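Local coordinates for protein gamma-glutamyl-gamma-aminobutyrate hydrolase PuuD (Escherichia coli, PDB 6VTV) that hydrolyses the gamma-glutamyl linkage of gamma-glutamyl-gamma-aminobutyrate, releasing 4-aminobutanoate and glutamate in the last step of the pathway from putrescine to 4-aminobutanoate, at residues Q155-S160 and Q224-W229; S185-G190 and L208-S213. All coordinates share one frame; numbering follows the deposited sequence.

Interaction 1 (Q155-S160 and Q224-W229); sequences QQYAPS and QWHPEW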
# COMPACT_ATOMS: atom_id res chain seq x y z
N GLN B 155 -15.50 19.39 8.94
CA GLN B 155 -15.50 20.02 10.26
C GLN B 155 -14.60 19.27 11.24
O GLN B 155 -14.00 19.89 12.13
CB GLN B 155 -16.92 20.09 10.82
CG GLN B 155 -18.00 20.42 9.79
CD GLN B 155 -17.81 21.78 9.14
OE1 GLN B 155 -17.14 22.66 9.68
NE2 GLN B 155 -18.43 21.97 7.98
N GLN B 156 -14.49 17.95 11.09
CA GLN B 156 -13.66 17.17 11.99
C GLN B 156 -12.19 17.55 11.87
O GLN B 156 -11.45 17.49 12.86
CB GLN B 156 -13.84 15.67 11.72
CG GLN B 156 -15.27 15.18 11.79
CD GLN B 156 -15.39 13.68 11.54
OE1 GLN B 156 -14.39 12.96 11.60
NE2 GLN B 156 -16.60 13.22 11.27
N TYR B 157 -11.75 17.94 10.68
CA TYR B 157 -10.36 18.31 10.44
C TYR B 157 -10.14 19.82 10.47
O TYR B 157 -9.05 20.29 10.14
CB TYR B 157 -9.90 17.74 9.10
CG TYR B 157 -9.57 16.26 9.16
CD1 TYR B 157 -10.58 15.31 9.06
CD2 TYR B 157 -8.27 15.82 9.32
CE1 TYR B 157 -10.29 13.95 9.13
CE2 TYR B 157 -7.97 14.47 9.39
CZ TYR B 157 -8.98 13.54 9.29
OH TYR B 157 -8.69 12.20 9.35
N ALA B 158 -11.15 20.59 10.87
CA ALA B 158 -11.01 22.03 11.00
C ALA B 158 -10.06 22.37 12.14
O ALA B 158 -9.76 21.52 12.99
CB ALA B 158 -12.38 22.67 11.23
N PRO B 159 -9.54 23.60 12.18
CA PRO B 159 -8.72 24.02 13.32
C PRO B 159 -9.43 23.79 14.64
O PRO B 159 -10.62 24.06 14.78
CB PRO B 159 -8.49 25.51 13.06
CG PRO B 159 -8.57 25.64 11.58
CD PRO B 159 -9.57 24.62 11.11
N SER B 160 -8.69 23.26 15.61
CA SER B 160 -9.26 22.86 16.89
C SER B 160 -8.67 23.63 18.06
O SER B 160 -9.42 24.14 18.90
CB SER B 160 -9.06 21.35 17.10
OG SER B 160 -9.86 20.88 18.17
N GLN B 224 1.11 15.59 16.65
CA GLN B 224 -0.13 14.97 17.11
C GLN B 224 -1.32 15.34 16.23
O GLN B 224 -2.30 14.58 16.19
CB GLN B 224 -0.39 15.37 18.56
CG GLN B 224 -1.63 14.74 19.19
CD GLN B 224 -1.53 13.23 19.31
OE1 GLN B 224 -0.90 12.71 20.23
NE2 GLN B 224 -2.16 12.53 18.38
N TRP B 225 -1.26 16.47 15.53
CA TRP B 225 -2.35 16.89 14.66
C TRP B 225 -2.21 16.21 13.30
O TRP B 225 -1.39 15.31 13.10
CB TRP B 225 -2.38 18.41 14.56
CG TRP B 225 -1.14 19.04 14.00
CD1 TRP B 225 -0.90 19.38 12.70
CD2 TRP B 225 0.03 19.43 14.73
NE1 TRP B 225 0.34 19.95 12.57
CE2 TRP B 225 0.93 19.99 13.81
CE3 TRP B 225 0.40 19.36 16.08
CZ2 TRP B 225 2.18 20.48 14.19
CZ3 TRP B 225 1.64 19.84 16.45
CH2 TRP B 225 2.52 20.39 15.51
N HIS B 226 -3.02 16.65 12.33
CA HIS B 226 -3.10 16.03 11.01
C HIS B 226 -2.71 17.05 9.94
O HIS B 226 -3.58 17.71 9.35
CB HIS B 226 -4.50 15.48 10.74
CG HIS B 226 -4.77 14.18 11.43
ND1 HIS B 226 -4.91 12.99 10.75
CD2 HIS B 226 -4.93 13.88 12.74
CE1 HIS B 226 -5.15 12.01 11.60
NE2 HIS B 226 -5.16 12.52 12.82
N PRO B 227 -1.41 17.21 9.67
CA PRO B 227 -0.99 18.14 8.61
C PRO B 227 -1.25 17.61 7.21
O PRO B 227 -1.14 18.39 6.25
CB PRO B 227 0.51 18.32 8.87
CG PRO B 227 0.92 17.03 9.51
CD PRO B 227 -0.26 16.53 10.30
N GLU B 228 -1.58 16.33 7.05
CA GLU B 228 -1.87 15.79 5.73
C GLU B 228 -3.18 16.31 5.15
O GLU B 228 -3.39 16.22 3.94
CB GLU B 228 -1.90 14.26 5.78
CG GLU B 228 -3.25 13.68 6.19
CD GLU B 228 -3.46 13.68 7.69
OE1 GLU B 228 -2.58 14.18 8.42
OE2 GLU B 228 -4.52 13.19 8.14
N TRP B 229 -4.05 16.87 5.99
CA TRP B 229 -5.36 17.33 5.56
C TRP B 229 -5.21 18.54 4.64
O TRP B 229 -4.86 19.63 5.10
CB TRP B 229 -6.22 17.68 6.77
CG TRP B 229 -7.56 18.24 6.42
CD1 TRP B 229 -7.97 19.53 6.56
CD2 TRP B 229 -8.67 17.52 5.87
NE1 TRP B 229 -9.26 19.66 6.13
CE2 TRP B 229 -9.72 18.44 5.70
CE3 TRP B 229 -8.88 16.18 5.51
CZ2 TRP B 229 -10.96 18.08 5.18
CZ3 TRP B 229 -10.11 15.82 5.00
CH2 TRP B 229 -11.14 16.77 4.84
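The Tyr157 ring lies over one face of the Trp229 indole and turns its edge to the face of the His226 imidazole. With Trp229 it forms an offset stack. The phenol and the six-membered indole ring have centroids 4.5 Å apart and planes 18° apart. Tyr157 CB adds a CH-pi contact, sitting 3.4 Å from the centroid of the Trp229 five-membered ring, almost on its normal. The Trp229 side chain leaves with CG anti to the backbone N (chi1 177°), which brings the indole face against the phenol. Against His226 the pair is T-shaped, with planes at 88°. Tyr157 CE2 leads and comes 3.7 Å from His226 ND1.

Glu228 meets the imidazole at its edge, in the ring plane. His226 ND1 donates to the syn lone pair of Glu228 OE2 at 2.6 Å. This bond should fix the rotation of the ring. With the predicted nucleophile Cys118, His226 and Glu228 are consistent with a Cys-His-Glu triad of class I glutamine amidotransferase type. Lys34 makes a salt bridge to Glu228 OE2 and a hydrogen bond to Tyr157 OH, and so joins the two segments through a third residue.

Tyr157 is the first residue to leave helix 153-156. The His226-Trp229 beta turn lies in the loop between strand 220-223 and helix 235-254, and helix 33-42 packs against His226, Glu228 and Trp229.

Interaction 2 (S185-G190 and L208-S213); sequences SLHGQG and LVEAVS. With MN (manganese (II) ion), chain D.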
# COMPACT_ATOMS: atom_id res chain seq x y z
N SER B 185 -7.33 18.67 15.61
CA SER B 185 -7.14 17.73 16.71
C SER B 185 -8.16 16.61 16.57
O SER B 185 -9.37 16.87 16.60
CB SER B 185 -7.28 18.43 18.07
OG SER B 185 -6.78 17.62 19.12
N LEU B 186 -7.69 15.38 16.42
CA LEU B 186 -8.55 14.21 16.28
C LEU B 186 -7.92 13.02 17.02
O LEU B 186 -7.59 11.99 16.44
CB LEU B 186 -8.79 13.86 14.81
CG LEU B 186 -9.31 14.93 13.85
CD1 LEU B 186 -8.15 15.68 13.21
CD2 LEU B 186 -10.19 14.30 12.78
N HIS B 187 -7.75 13.16 18.34
CA HIS B 187 -7.10 12.12 19.11
C HIS B 187 -7.68 12.08 20.52
O HIS B 187 -7.87 13.12 21.16
CB HIS B 187 -5.59 12.33 19.17
CG HIS B 187 -5.18 13.66 19.74
ND1 HIS B 187 -4.57 13.78 20.97
CD2 HIS B 187 -5.27 14.91 19.24
CE1 HIS B 187 -4.32 15.06 21.21
NE2 HIS B 187 -4.73 15.76 20.17
N GLY B 188 -7.96 10.86 20.99
CA GLY B 188 -8.43 10.65 22.35
C GLY B 188 -7.32 10.17 23.26
O GLY B 188 -7.50 10.06 24.47
N GLN B 189 -6.17 9.87 22.67
CA GLN B 189 -4.97 9.51 23.40
C GLN B 189 -3.89 10.54 23.13
O GLN B 189 -3.95 11.30 22.16
CB GLN B 189 -4.48 8.10 23.02
CG GLN B 189 -5.50 7.01 23.26
CD GLN B 189 -4.88 5.62 23.33
OE1 GLN B 189 -3.75 5.41 22.89
NE2 GLN B 189 -5.62 4.67 23.90
N GLY B 190 -2.89 10.58 24.01
CA GLY B 190 -1.82 11.54 23.87
C GLY B 190 -0.61 11.13 24.68
O GLY B 190 -0.65 10.17 25.45
N LEU B 208 -0.33 19.61 27.12
CA LEU B 208 -0.18 18.33 26.44
C LEU B 208 0.85 18.44 25.32
O LEU B 208 0.82 19.38 24.52
CB LEU B 208 -1.52 17.87 25.87
CG LEU B 208 -1.50 16.49 25.21
CD1 LEU B 208 -1.52 15.39 26.26
CD2 LEU B 208 -2.66 16.33 24.23
N VAL B 209 1.76 17.47 25.26
CA VAL B 209 2.77 17.44 24.21
C VAL B 209 2.09 17.11 22.89
O VAL B 209 1.44 16.07 22.75
CB VAL B 209 3.88 16.44 24.54
CG1 VAL B 209 4.82 16.30 23.37
CG2 VAL B 209 4.63 16.88 25.79
N GLU B 210 2.24 18.00 21.91
CA GLU B 210 1.63 17.83 20.60
C GLU B 210 2.65 17.57 19.50
O GLU B 210 2.26 17.31 18.36
CB GLU B 210 0.79 19.06 20.24
CG GLU B 210 -0.55 19.12 20.96
CD GLU B 210 -1.69 18.54 20.14
OE1 GLU B 210 -1.58 18.54 18.89
OE2 GLU B 210 -2.69 18.09 20.73
N ALA B 211 3.95 17.63 19.81
CA ALA B 211 4.99 17.38 18.82
C ALA B 211 6.28 17.03 19.53
O ALA B 211 6.61 17.64 20.55
CB ALA B 211 5.19 18.59 17.90
N VAL B 212 7.01 16.06 18.99
CA VAL B 212 8.28 15.60 19.56
C VAL B 212 9.28 15.40 18.43
O VAL B 212 8.93 15.37 17.25
CB VAL B 212 8.13 14.29 20.36
CG1 VAL B 212 7.32 14.52 21.62
CG2 VAL B 212 7.50 13.20 19.50
N SER B 213 10.55 15.27 18.81
CA SER B 213 11.60 14.93 17.86
C SER B 213 12.70 14.18 18.59
O SER B 213 12.93 14.40 19.78
CB SER B 213 12.16 16.16 17.15
OG SER B 213 13.09 16.85 17.96
MN MN D . -4.76 17.98 20.02
O HOH W 1 -3.85 17.91 17.91
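Ser185, His187 and Glu210 meet at a manganese ion. Ser185 OG, His187 NE2 and Glu210 OE2 each lie 2.2 Å from the metal. Water 1 is a fourth ligand at 2.3 Å, and His145 and His161 complete the set of six. Ser185 OG and Glu210 OE2 lie opposite each other in a roughly octahedral site.

Glu210 binds through one oxygen. OE2 takes the metal, while OE1 stays 3.4 Å from it and accepts a 2.6 Å hydrogen bond from water 1. The carboxylate thus holds the metal directly and through its water, which limits its rotation. The short approach of His187 NE2 to Glu210 OE2, 3.1 Å, reflects their shared metal and is not a hydrogen bond. The imidazole and carboxylate planes are 63° apart.

In the second shell, His187 ND1 donates to Gln189 O at 2.8 Å, close to the ring plane. With ND1 as donor, NE2 is left to face the metal. Chi1 of 58° places the His187 ring between its own backbone N and carbonyl carbon, and so turns NE2 to the ion. Leu208 CD2 lies at the ring edge, near CE1. The Glu210 chain bends at chi2, -95°, which turns its carboxylate in to the ion. The His187 side chain is about 4 Å from that of Cys118, the predicted nucleophile.

The loop 185-190 follows strand 180-183 and runs into strand 190-191, which pairs with 132-133. Glu210 lies on strand 209-214, where it and Ala211 form a classic beta bulge opposite Ala202. That strand is flanked by antiparallel strands 198-203 and 220-223.

Overall arrangement
From the N terminus, the chain passes helix 33-42 and Cys118 before reaching 155-160. From there it runs through strands 161-165 and 180-183 to 185-190. Interaction 2 closes the shorter loop, from 185-190 to 208-213, with strand 198-203 between. Interaction 1 closes the longer loop at 224-229, so interaction 2 is nested inside it. Their centres are 12 Å apart, and they touch. Gln224 N lies 2.7 Å from Glu210 O, a probable hydrogen bond between them, and Gln224 also packs on His187. Interaction 1 ties the end of helix 153-156 to the loop that holds the predicted catalytic residues; interaction 2 ties strand 209-214 to the metal-binding loop beside it.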